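Local coordinates for ribosomal RNA methyltransferase, putative (Plasmodium falciparum, PDB 2PLW), which binds S-adenosylmethionine and probably transfers its methyl group to a ribose 2'-hydroxyl of ribosomal RNA, through its FtsJ-like (RlmE family) methyltransferase domain, at residues Lys56-Pro61 with Phe67-Ile72; Ile110-Ala115 with Leu134-Phe139; Asn15-Leu20 with His175-Lys180; Gly148-Lys153 with Gly169-Val174. All blocks are in the same frame, centred on the assembly; numbering follows the deposited sequence.

How the contacts relate
All four contacts reach the same sheet of the Rossmann-like methyltransferase domain. Contacts 2 and 4 are buried and largely apolar, on the neighbouring strands 107-112 and 148-155; Tyr150 of contact 4 also packs against Ile136 of contact 2. Contact 1 is partly buried and the most polar, with a hydrogen bond from a glutamine side-chain amide and a salt bridge. It lies at the sheet edge formed by strand 66-69 and shares S-adenosylmethionine with contact 2, while Ile72 packs on Phe139 and Ile136. Contact 3, at the surface, is sparse: a tyrosine meets a threonine methyl and a histidine, without polar bonds between its segments. It shares strand 171-176 with contact 4, and Phe19 touches Ile151 and Leu111.

Contact 1 (Lys56-Pro61 with Phe67-Ile72); sequences KKIMDP and FIQGEI. With SAM (S-adenosylmethionine), chain C.
Met59 and Phe67 make the apolar end of this contact, where the loop after strand 49-55 folds back beside strand 66-69. CB of Met59 sits over one face of the Phe67 ring, 4.0 Å from the centroid and 19° off the normal, a CH-pi contact; the backbone N of Gln69 lies over the opposite face. The bend of Met59 at chi3 (87°) brings CE back to 3.9 Å from Phe67 CD1, while SD stands obliquely to the ring in a Met-aromatic contact. In the middle, the Gln69 side chain runs out extended, CG anti to the backbone N (chi1 -172°), and its amide bonds the loop backbone: NE2 to Lys56 O, 2.8 Å and nearly straight. The acceptor lies close to the amide plane, whereas the donor is tilted from the carbonyl plane. CG1 of Ile58 packs against the same amide, 3.3 Å from Gln69 CD. At the other end Lys56 and Glu71 lie side by side and point the same way, joined by a salt bridge that is weak as a hydrogen bond, NZ to OE2 at 3.5 Å. Both also border the ligand: Lys56 CG lies near the ribose O2', and Glu71 CG is 3.5 Å from SAM N6. Lys57 makes a weak hydrogen bond from NZ to SAM O3' of the ribose. The backbone of Ile72 reads the adenine edge, with N donating to SAM N1 at 2.9 Å and O accepting from N6. This is the adenosine-binding end of a class I methyltransferase cofactor pocket, where Asp55 also bonds the cofactor.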
# COMPACT_ATOMS: atom_id res chain seq x y z
N LYS A 56 -3.96 10.00 5.89
CA LYS A 56 -4.95 10.97 6.38
C LYS A 56 -4.29 12.00 7.32
O LYS A 56 -4.77 13.11 7.43
CB LYS A 56 -6.16 10.28 7.02
CG LYS A 56 -5.84 9.43 8.22
CD LYS A 56 -6.93 8.37 8.53
CE LYS A 56 -8.23 9.02 8.99
NZ LYS A 56 -9.16 7.99 9.54
N LYS A 57 -3.18 11.61 7.95
CA LYS A 57 -2.38 12.51 8.80
C LYS A 57 -1.26 13.20 8.00
O LYS A 57 -0.59 12.57 7.17
CB LYS A 57 -1.74 11.74 9.94
CG LYS A 57 -2.70 11.21 11.00
CD LYS A 57 -1.91 10.64 12.20
CE LYS A 57 -1.77 9.11 12.07
NZ LYS A 57 -0.59 8.47 12.76
N ILE A 58 -1.04 14.47 8.29
CA ILE A 58 -0.04 15.24 7.57
C ILE A 58 1.36 14.82 7.98
O ILE A 58 1.69 14.82 9.18
CB ILE A 58 -0.24 16.77 7.74
CG1 ILE A 58 -1.53 17.21 7.04
CG2 ILE A 58 0.89 17.54 7.04
CD1 ILE A 58 -2.13 18.47 7.57
N MET A 59 2.16 14.43 7.00
CA MET A 59 3.50 13.95 7.27
C MET A 59 4.45 15.14 7.10
O MET A 59 4.23 15.99 6.24
CB MET A 59 3.82 12.84 6.27
CG MET A 59 5.24 12.39 6.23
SD MET A 59 5.51 11.06 5.05
CE MET A 59 5.81 11.99 3.54
N ASP A 60 5.50 15.20 7.91
CA ASP A 60 6.55 16.19 7.66
C ASP A 60 7.19 15.91 6.30
O ASP A 60 7.42 14.75 5.97
CB ASP A 60 7.62 16.11 8.74
CG ASP A 60 7.18 16.74 10.04
OD1 ASP A 60 6.16 17.47 10.05
OD2 ASP A 60 7.90 16.49 11.02
N PRO A 61 7.46 16.95 5.51
CA PRO A 61 8.03 16.69 4.19
C PRO A 61 9.33 15.86 4.23
O PRO A 61 10.09 15.94 5.19
CB PRO A 61 8.32 18.09 3.63
CG PRO A 61 7.44 19.00 4.37
CD PRO A 61 7.23 18.39 5.74
N PHE A 67 3.97 14.02 -1.17
CA PHE A 67 3.01 13.61 -0.18
C PHE A 67 1.61 14.09 -0.58
O PHE A 67 1.45 15.19 -1.14
CB PHE A 67 3.38 14.13 1.22
CG PHE A 67 2.31 13.90 2.25
CD1 PHE A 67 2.05 12.61 2.70
CD2 PHE A 67 1.57 14.96 2.75
CE1 PHE A 67 1.06 12.39 3.66
CE2 PHE A 67 0.57 14.75 3.71
CZ PHE A 67 0.30 13.47 4.14
N ILE A 68 0.62 13.26 -0.29
CA ILE A 68 -0.79 13.61 -0.53
C ILE A 68 -1.55 13.32 0.75
O ILE A 68 -1.59 12.18 1.20
CB ILE A 68 -1.39 12.82 -1.72
CG1 ILE A 68 -0.69 13.23 -3.03
CG2 ILE A 68 -2.93 13.02 -1.76
CD1 ILE A 68 -1.04 12.31 -4.23
N GLN A 69 -2.15 14.35 1.33
CA GLN A 69 -3.01 14.08 2.47
C GLN A 69 -4.37 13.59 1.97
O GLN A 69 -5.01 14.22 1.11
CB GLN A 69 -3.17 15.29 3.39
CG GLN A 69 -3.92 14.89 4.64
CD GLN A 69 -4.28 16.07 5.54
OE1 GLN A 69 -4.32 17.21 5.08
NE2 GLN A 69 -4.56 15.79 6.81
N GLY A 70 -4.80 12.46 2.49
CA GLY A 70 -6.10 11.91 2.11
C GLY A 70 -6.40 10.57 2.72
O GLY A 70 -5.50 9.80 3.03
N GLU A 71 -7.68 10.29 2.93
CA GLU A 71 -8.07 9.01 3.46
C GLU A 71 -8.56 8.14 2.30
O GLU A 71 -9.58 8.43 1.68
CB GLU A 71 -9.16 9.19 4.52
CG GLU A 71 -9.72 7.88 5.05
CD GLU A 71 -10.73 8.08 6.17
OE1 GLU A 71 -11.14 9.23 6.42
OE2 GLU A 71 -11.12 7.07 6.79
N ILE A 72 -7.82 7.07 1.99
CA ILE A 72 -8.27 6.19 0.92
C ILE A 72 -9.61 5.56 1.32
O ILE A 72 -9.79 5.16 2.47
CB ILE A 72 -7.19 5.13 0.56
CG1 ILE A 72 -5.94 5.85 0.07
CG2 ILE A 72 -7.75 4.13 -0.45
CD1 ILE A 72 -6.09 6.63 -1.25
N SAM C . 4.42 2.74 7.30
CA SAM C . 4.45 3.99 8.14
C SAM C . 5.88 4.44 8.44
O SAM C . 6.80 3.65 8.26
OXT SAM C . 6.15 5.58 8.83
CB SAM C . 3.67 3.74 9.44
CG SAM C . 2.18 3.64 9.10
SD SAM C . 1.06 3.76 10.51
CE SAM C . 1.42 2.17 11.27
C5' SAM C . -0.56 3.46 9.75
C4' SAM C . -1.08 4.72 9.06
O4' SAM C . -2.22 4.35 8.28
C3' SAM C . -1.53 5.86 10.00
O3' SAM C . -0.68 6.98 9.90
C2' SAM C . -2.96 6.19 9.53
O2' SAM C . -3.30 7.57 9.49
C1' SAM C . -2.98 5.56 8.16
N9 SAM C . -4.31 5.24 7.62
C8 SAM C . -5.31 4.48 8.18
N7 SAM C . -6.34 4.42 7.31
C5 SAM C . -6.00 5.14 6.21
C6 SAM C . -6.66 5.42 5.01
N6 SAM C . -7.88 4.95 4.77
N1 SAM C . -6.04 6.18 4.05
C2 SAM C . -4.77 6.68 4.25
N3 SAM C . -4.11 6.40 5.43
C4 SAM C . -4.73 5.65 6.39

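Contact 2 (Ile110-Ala115 with Leu134-Phe139); sequences ILSDAA and LSITHF. With SAM (S-adenosylmethionine), chain C.
Ile136 of helix 122-143 points at Ser112 and Ala114, packing a helix against the C-terminal end of a central parallel strand in the Rossmann-like methyltransferase fold. The tight part is small and centres on one methyl group. Ile136 holds CG1 beside its backbone N (chi1 -68°) and extends it further (chi2 164°), which carries CD1 into the angle between its two partners. There CD1 is 4.0 Å from Ala114 CB, while CG2 faces Ser112 CB across the gap, at 4.1 Å. Away from this point the two segments separate: their nearest CA atoms, those of Ser112 and Ile136, are 7.9 Å apart. Ile110 and Phe139 also lie along the interface, but neither side chain comes closer than 5.3 Å to the opposite segment. This looser part is still buried, because Ile29 and Tyr150 of the flanking strands pack on Ile110, and Leu27 on Phe139; solvent is nearer the outer side of the helix, where Leu134 is exposed. On the far side of the strand end, Asp113 points away from the helix and towards the cofactor. Its OD2 accepts a hydrogen bond from the amino N of S-adenosylmethionine at 2.8 Å, while OD1 is held by Lys153, in a salt bridge, and by Tyr190. Lys153 and Tyr190 together probably help to fix the carboxylate for its bond to the cofactor. Ala114 links the two sides: its CB meets Ile136, and its CA is 3.3 Å from SAM O4'. The shortest approach between strand and helix is polar to apolar, with Ser112 OG 3.3 Å from Ile136 CD1.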
# COMPACT_ATOMS: atom_id res chain seq x y z
N ILE A 110 2.36 -0.55 -5.30
CA ILE A 110 1.47 0.08 -4.33
C ILE A 110 1.58 -0.69 -3.03
O ILE A 110 1.31 -1.89 -2.99
CB ILE A 110 0.02 0.14 -4.85
CG1 ILE A 110 -0.08 1.06 -6.07
CG2 ILE A 110 -0.92 0.67 -3.74
CD1 ILE A 110 -1.49 1.02 -6.73
N LEU A 111 2.00 0.02 -1.99
CA LEU A 111 2.20 -0.55 -0.66
C LEU A 111 1.20 0.08 0.30
O LEU A 111 0.92 1.28 0.22
CB LEU A 111 3.62 -0.24 -0.15
CG LEU A 111 4.79 -0.57 -1.10
CD1 LEU A 111 6.13 -0.04 -0.59
CD2 LEU A 111 4.89 -2.07 -1.36
N SER A 112 0.68 -0.72 1.21
CA SER A 112 -0.13 -0.18 2.28
C SER A 112 0.25 -0.76 3.62
O SER A 112 0.17 -1.98 3.84
CB SER A 112 -1.62 -0.40 2.02
OG SER A 112 -2.35 -0.07 3.17
N ASP A 113 0.66 0.13 4.51
CA ASP A 113 0.86 -0.19 5.92
C ASP A 113 -0.26 0.43 6.76
O ASP A 113 -0.13 0.57 7.98
CB ASP A 113 2.23 0.35 6.39
CG ASP A 113 2.69 -0.25 7.71
OD1 ASP A 113 2.42 -1.46 7.93
OD2 ASP A 113 3.34 0.49 8.50
N ALA A 114 -1.39 0.78 6.12
CA ALA A 114 -2.51 1.41 6.84
C ALA A 114 -3.21 0.41 7.77
O ALA A 114 -3.20 -0.79 7.52
CB ALA A 114 -3.54 1.99 5.85
N ALA A 115 -3.81 0.93 8.84
CA ALA A 115 -4.61 0.11 9.75
C ALA A 115 -5.71 0.98 10.37
O ALA A 115 -5.57 2.19 10.45
CB ALA A 115 -3.73 -0.53 10.83
N LEU A 134 -10.49 -3.80 1.58
CA LEU A 134 -11.31 -3.73 0.37
C LEU A 134 -11.26 -2.32 -0.23
O LEU A 134 -11.14 -2.20 -1.44
CB LEU A 134 -12.75 -4.19 0.66
CG LEU A 134 -12.87 -5.70 0.86
CD1 LEU A 134 -14.25 -6.06 1.45
CD2 LEU A 134 -12.63 -6.43 -0.47
N SER A 135 -11.34 -1.26 0.60
CA SER A 135 -11.28 0.13 0.11
C SER A 135 -9.96 0.40 -0.59
O SER A 135 -9.94 0.94 -1.70
CB SER A 135 -11.49 1.16 1.25
OG SER A 135 -12.82 1.07 1.72
N ILE A 136 -8.87 -0.03 0.04
CA ILE A 136 -7.55 0.19 -0.53
C ILE A 136 -7.40 -0.63 -1.80
O ILE A 136 -6.86 -0.14 -2.79
CB ILE A 136 -6.43 -0.15 0.48
CG1 ILE A 136 -6.44 0.86 1.64
CG2 ILE A 136 -5.07 -0.06 -0.21
CD1 ILE A 136 -5.64 0.38 2.84
N THR A 137 -7.89 -1.87 -1.80
CA THR A 137 -7.86 -2.72 -3.01
C THR A 137 -8.64 -2.13 -4.21
O THR A 137 -8.16 -2.11 -5.33
CB THR A 137 -8.34 -4.14 -2.66
OG1 THR A 137 -7.49 -4.66 -1.62
CG2 THR A 137 -8.35 -5.09 -3.90
N HIS A 138 -9.82 -1.57 -3.92
CA HIS A 138 -10.62 -0.91 -4.94
C HIS A 138 -9.89 0.27 -5.55
O HIS A 138 -9.93 0.47 -6.76
CB HIS A 138 -11.94 -0.46 -4.32
CG HIS A 138 -12.88 0.15 -5.30
ND1 HIS A 138 -13.65 -0.61 -6.15
CD2 HIS A 138 -13.14 1.44 -5.59
CE1 HIS A 138 -14.37 0.20 -6.92
NE2 HIS A 138 -14.07 1.45 -6.60
N PHE A 139 -9.22 1.06 -4.71
CA PHE A 139 -8.44 2.20 -5.15
C PHE A 139 -7.22 1.69 -5.97
O PHE A 139 -6.91 2.20 -7.07
CB PHE A 139 -8.04 3.03 -3.94
CG PHE A 139 -6.92 3.98 -4.20
CD1 PHE A 139 -7.17 5.21 -4.77
CD2 PHE A 139 -5.60 3.61 -3.93
CE1 PHE A 139 -6.14 6.09 -5.03
CE2 PHE A 139 -4.55 4.49 -4.19
CZ PHE A 139 -4.82 5.73 -4.74
N SAM C . 4.42 2.74 7.30
CA SAM C . 4.45 3.99 8.14
C SAM C . 5.88 4.44 8.44
O SAM C . 6.80 3.65 8.26
OXT SAM C . 6.15 5.58 8.83
CB SAM C . 3.67 3.74 9.44
CG SAM C . 2.18 3.64 9.10
SD SAM C . 1.06 3.76 10.51
CE SAM C . 1.42 2.17 11.27
C5' SAM C . -0.56 3.46 9.75
C4' SAM C . -1.08 4.72 9.06
O4' SAM C . -2.22 4.35 8.28
C3' SAM C . -1.53 5.86 10.00
O3' SAM C . -0.68 6.98 9.90
C2' SAM C . -2.96 6.19 9.53
O2' SAM C . -3.30 7.57 9.49
C1' SAM C . -2.98 5.56 8.16
N9 SAM C . -4.31 5.24 7.62
C8 SAM C . -5.31 4.48 8.18
N7 SAM C . -6.34 4.42 7.31
C5 SAM C . -6.00 5.14 6.21
C6 SAM C . -6.66 5.42 5.01
N6 SAM C . -7.88 4.95 4.77
N1 SAM C . -6.04 6.18 4.05
C2 SAM C . -4.77 6.68 4.25
N3 SAM C . -4.11 6.40 5.43
C4 SAM C . -4.73 5.65 6.39

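Contact 3 (Asn15-Leu20 with His175-Lys180); sequences NKYLFL and HTTKPK
The end of helix 7-17 approaches strand 171-176 with well-separated backbones, Tyr17 and His175 being nearest at 9.9 Å between CA atoms, and Leu18 leaves the helix with a positive phi of 41°. One long side chain spans that gap. Tyr17 leaves the helix towards the strand, and CG beside its backbone N (chi1 -60°) carries the phenol end up to Thr177, whose side chain it crosses obliquely. The Tyr17 OH is 3.6 Å from Thr177 CG2, and CE2 follows at 4.0 Å from the same methyl; these contacts place the methyl beside the hydroxyl-bearing end of the ring. On the other flank of the ring, Tyr17 CE1 is 4.3 Å from His175 CB. The two rings are 6.0 Å apart between centroids with planes at 40°, an oblique pairing. On one face of the tyrosine, CG of the preceding Lys16 lies 3.7 Å above the plane. Thr177 turns its methyl to Tyr17, while its OG1 takes part in a hydrogen bond with the backbone N of Tyr190. The contact lies at the surface where the C-terminal end of helix 7-17 abuts the antiparallel strands: Val192 of strand 188-196 packs on both Tyr17 and Thr177, Leu13 of the helix also touches Thr177, and Lys194 bonds the carbonyl of Tyr17 as the helix ends.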
# COMPACT_ATOMS: atom_id res chain seq x y z
N ASN A 15 13.49 -7.43 1.29
CA ASN A 15 14.51 -8.49 1.33
C ASN A 15 14.02 -9.85 0.83
O ASN A 15 14.76 -10.60 0.17
CB ASN A 15 15.07 -8.60 2.75
CG ASN A 15 16.08 -7.53 3.06
OD1 ASN A 15 16.54 -6.78 2.18
ND2 ASN A 15 16.46 -7.45 4.33
N LYS A 16 12.77 -10.17 1.14
CA LYS A 16 12.18 -11.45 0.79
C LYS A 16 11.56 -11.42 -0.61
O LYS A 16 11.73 -12.37 -1.40
CB LYS A 16 11.12 -11.85 1.85
CG LYS A 16 10.46 -13.23 1.62
CD LYS A 16 9.47 -13.58 2.73
CE LYS A 16 9.07 -15.06 2.74
NZ LYS A 16 9.88 -15.88 3.72
N TYR A 17 10.86 -10.34 -0.92
CA TYR A 17 10.07 -10.29 -2.15
C TYR A 17 10.66 -9.45 -3.27
O TYR A 17 10.15 -9.51 -4.39
CB TYR A 17 8.62 -9.89 -1.84
CG TYR A 17 7.95 -10.86 -0.90
CD1 TYR A 17 7.42 -12.08 -1.36
CD2 TYR A 17 7.85 -10.57 0.46
CE1 TYR A 17 6.80 -12.97 -0.49
CE2 TYR A 17 7.24 -11.45 1.34
CZ TYR A 17 6.72 -12.64 0.86
OH TYR A 17 6.13 -13.50 1.76
N LEU A 18 11.73 -8.70 -2.98
CA LEU A 18 12.52 -7.93 -3.96
C LEU A 18 11.72 -7.20 -5.04
O LEU A 18 11.74 -7.60 -6.22
CB LEU A 18 13.59 -8.81 -4.65
CG LEU A 18 15.02 -9.00 -4.10
CD1 LEU A 18 15.82 -7.67 -3.97
CD2 LEU A 18 15.01 -9.79 -2.81
N PHE A 19 11.05 -6.13 -4.63
CA PHE A 19 10.14 -5.41 -5.50
C PHE A 19 10.61 -3.98 -5.73
O PHE A 19 10.20 -3.36 -6.70
CB PHE A 19 8.70 -5.45 -4.96
CG PHE A 19 8.59 -5.15 -3.48
CD1 PHE A 19 8.53 -3.83 -3.04
CD2 PHE A 19 8.55 -6.19 -2.54
CE1 PHE A 19 8.42 -3.53 -1.68
CE2 PHE A 19 8.46 -5.90 -1.17
CZ PHE A 19 8.38 -4.56 -0.75
N LEU A 20 11.46 -3.46 -4.84
CA LEU A 20 11.94 -2.09 -4.99
C LEU A 20 13.07 -2.02 -6.01
O LEU A 20 14.20 -2.42 -5.73
CB LEU A 20 12.38 -1.48 -3.66
CG LEU A 20 11.28 -1.31 -2.61
CD1 LEU A 20 11.89 -0.97 -1.23
CD2 LEU A 20 10.26 -0.23 -3.02
N HIS A 175 0.69 -14.04 -2.06
CA HIS A 175 1.31 -14.73 -0.92
C HIS A 175 0.85 -14.09 0.38
O HIS A 175 0.67 -12.88 0.45
CB HIS A 175 2.85 -14.66 -0.99
CG HIS A 175 3.41 -15.04 -2.33
ND1 HIS A 175 3.56 -14.14 -3.37
CD2 HIS A 175 3.87 -16.23 -2.80
CE1 HIS A 175 4.08 -14.76 -4.41
NE2 HIS A 175 4.27 -16.03 -4.10
N THR A 176 0.62 -14.90 1.40
CA THR A 176 0.42 -14.36 2.74
C THR A 176 1.74 -14.50 3.50
O THR A 176 2.37 -15.58 3.50
CB THR A 176 -0.71 -15.10 3.48
OG1 THR A 176 -1.86 -15.20 2.64
CG2 THR A 176 -1.10 -14.31 4.72
N THR A 177 2.18 -13.41 4.13
CA THR A 177 3.40 -13.44 4.94
C THR A 177 3.08 -14.06 6.30
O THR A 177 1.92 -14.26 6.64
CB THR A 177 3.97 -12.03 5.14
OG1 THR A 177 3.08 -11.28 5.98
CG2 THR A 177 4.10 -11.33 3.80
N LYS A 178 4.12 -14.34 7.09
CA LYS A 178 3.97 -14.87 8.45
C LYS A 178 3.35 -13.86 9.43
O LYS A 178 3.79 -12.71 9.48
CB LYS A 178 5.34 -15.33 8.97
CG LYS A 178 5.27 -16.17 10.24
CD LYS A 178 4.68 -17.56 9.97
CE LYS A 178 4.74 -18.47 11.20
NZ LYS A 178 3.55 -18.33 12.10
N PRO A 179 2.31 -14.27 10.19
CA PRO A 179 1.64 -13.40 11.16
C PRO A 179 2.59 -12.76 12.19
O PRO A 179 3.58 -13.37 12.59
CB PRO A 179 0.66 -14.34 11.88
CG PRO A 179 0.45 -15.46 10.95
CD PRO A 179 1.68 -15.61 10.13
N LYS A 180 2.26 -11.54 12.62
CA LYS A 180 3.07 -10.81 13.61
C LYS A 180 2.21 -10.25 14.74
O LYS A 180 1.16 -9.64 14.49
CB LYS A 180 3.89 -9.69 12.95
CG LYS A 180 5.14 -10.18 12.20
CD LYS A 180 5.71 -9.12 11.25
CE LYS A 180 7.23 -9.32 11.03
NZ LYS A 180 7.64 -10.68 10.56

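Contact 4 (Gly148-Lys153 with Gly169-Val174); sequences GTYIVK and GMFQLV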
# COMPACT_ATOMS: atom_id res chain seq x y z
N GLY A 148 2.26 -4.75 -12.11
CA GLY A 148 2.59 -4.10 -10.86
C GLY A 148 2.47 -5.02 -9.63
O GLY A 148 1.84 -6.10 -9.69
N THR A 149 3.11 -4.56 -8.55
CA THR A 149 3.12 -5.23 -7.23
C THR A 149 2.24 -4.48 -6.23
O THR A 149 2.25 -3.26 -6.17
CB THR A 149 4.58 -5.32 -6.67
OG1 THR A 149 5.37 -6.12 -7.55
CG2 THR A 149 4.65 -5.92 -5.26
N TYR A 150 1.50 -5.23 -5.43
CA TYR A 150 0.63 -4.62 -4.44
C TYR A 150 0.83 -5.38 -3.16
O TYR A 150 0.70 -6.61 -3.16
CB TYR A 150 -0.81 -4.79 -4.91
CG TYR A 150 -1.88 -4.45 -3.89
CD1 TYR A 150 -1.84 -3.23 -3.19
CD2 TYR A 150 -3.00 -5.27 -3.74
CE1 TYR A 150 -2.87 -2.86 -2.28
CE2 TYR A 150 -4.04 -4.92 -2.84
CZ TYR A 150 -3.97 -3.71 -2.13
OH TYR A 150 -4.97 -3.35 -1.24
N ILE A 151 1.16 -4.66 -2.08
CA ILE A 151 1.32 -5.27 -0.75
C ILE A 151 0.44 -4.53 0.24
O ILE A 151 0.48 -3.32 0.35
CB ILE A 151 2.80 -5.27 -0.30
CG1 ILE A 151 3.62 -5.99 -1.36
CG2 ILE A 151 2.88 -5.99 1.05
CD1 ILE A 151 5.10 -6.07 -1.04
N VAL A 152 -0.42 -5.27 0.94
CA VAL A 152 -1.36 -4.61 1.84
C VAL A 152 -1.42 -5.33 3.18
O VAL A 152 -1.52 -6.56 3.23
CB VAL A 152 -2.76 -4.48 1.19
CG1 VAL A 152 -3.33 -5.84 0.76
CG2 VAL A 152 -3.74 -3.71 2.09
N LYS A 153 -1.36 -4.55 4.25
CA LYS A 153 -1.48 -5.11 5.60
C LYS A 153 -2.95 -5.33 6.00
O LYS A 153 -3.83 -4.56 5.61
CB LYS A 153 -0.77 -4.21 6.61
CG LYS A 153 -0.62 -4.82 8.00
CD LYS A 153 0.19 -3.91 8.93
CE LYS A 153 -0.42 -2.57 9.24
NZ LYS A 153 0.53 -1.74 10.04
N GLY A 169 -7.59 -13.28 -8.29
CA GLY A 169 -8.34 -13.01 -9.49
C GLY A 169 -7.81 -11.85 -10.30
O GLY A 169 -8.27 -11.61 -11.41
N MET A 170 -6.83 -11.11 -9.78
CA MET A 170 -6.29 -10.02 -10.56
C MET A 170 -4.76 -9.96 -10.66
O MET A 170 -4.23 -9.15 -11.41
CB MET A 170 -6.91 -8.68 -10.16
CG MET A 170 -6.66 -8.21 -8.78
SD MET A 170 -7.92 -6.95 -8.37
CE MET A 170 -8.86 -7.79 -7.12
N PHE A 171 -4.08 -10.81 -9.88
CA PHE A 171 -2.63 -10.92 -9.90
C PHE A 171 -2.20 -12.33 -10.26
O PHE A 171 -2.87 -13.31 -9.91
CB PHE A 171 -2.04 -10.58 -8.53
CG PHE A 171 -2.14 -9.15 -8.16
CD1 PHE A 171 -1.09 -8.27 -8.45
CD2 PHE A 171 -3.30 -8.65 -7.54
CE1 PHE A 171 -1.19 -6.93 -8.11
CE2 PHE A 171 -3.41 -7.31 -7.20
CZ PHE A 171 -2.34 -6.43 -7.48
N GLN A 172 -1.04 -12.44 -10.89
CA GLN A 172 -0.52 -13.76 -11.17
C GLN A 172 -0.34 -14.58 -9.91
O GLN A 172 -0.74 -15.76 -9.89
CB GLN A 172 0.79 -13.67 -11.92
CG GLN A 172 1.30 -15.05 -12.34
CD GLN A 172 2.72 -14.98 -12.77
OE1 GLN A 172 3.25 -13.89 -12.98
NE2 GLN A 172 3.40 -16.13 -12.84
N LEU A 173 0.25 -13.99 -8.87
CA LEU A 173 0.50 -14.71 -7.61
C LEU A 173 0.18 -13.84 -6.40
O LEU A 173 0.43 -12.64 -6.41
CB LEU A 173 1.95 -15.19 -7.45
CG LEU A 173 3.03 -15.54 -8.48
CD1 LEU A 173 3.90 -14.34 -8.76
CD2 LEU A 173 3.89 -16.67 -7.91
N VAL A 174 -0.32 -14.48 -5.34
CA VAL A 174 -0.59 -13.79 -4.09
C VAL A 174 -0.12 -14.65 -2.93
O VAL A 174 -0.49 -15.82 -2.84
CB VAL A 174 -2.10 -13.49 -3.91
CG1 VAL A 174 -2.33 -12.75 -2.59
CG2 VAL A 174 -2.63 -12.63 -5.07
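The side chains of Tyr150 and Phe171 cross at about a right angle, and the phenylalanine presents the far end of its ring to the base of the tyrosine. Phe171 CZ comes 3.4 Å from Tyr150 CB, with CE1 at 3.9 Å from the same atom. The approach is oblique to both rings. Further along, the Phe171 atoms CZ and CE2 reach the flank of the tyrosine at CD2, each at 4.0 Å. Tyr150 sets off towards Phe171, but with CG anti to its backbone N (chi1 170°) the ring then runs past it, and the phenol end leads away to helix 122-143, where OH is hydrogen-bonded to Thr137 OG1. Hence the phenylalanine packs on the root of the tyrosine and leaves its hydroxyl to the helix. Phe171 keeps CG beside its own backbone N (chi1 -70°), which directs the ring back across the sheet to strand 148-155. Its edge also meets the backbone there: Gly148 O lies near the ring plane, 3.5 Å from CE1, an approach that would bring the carbonyl oxygen against the weakly positive rim of hydrogens. Phe196 adds an edge-to-face partner to Phe171, and Met140 of helix 122-143 touches both aromatic side chains. Strand 188-196 runs between the two segments' strands in the sheet, so the aromatic pair bridges over it, on the side covered by helices 122-143 and 160-168. Just after Phe171, Gln172 and Leu173 both face Lys194 in a classic beta bulge. The whole is a buried aromatic cluster on the helix-covered face of the antiparallel end of a Rossmann-like methyltransferase sheet.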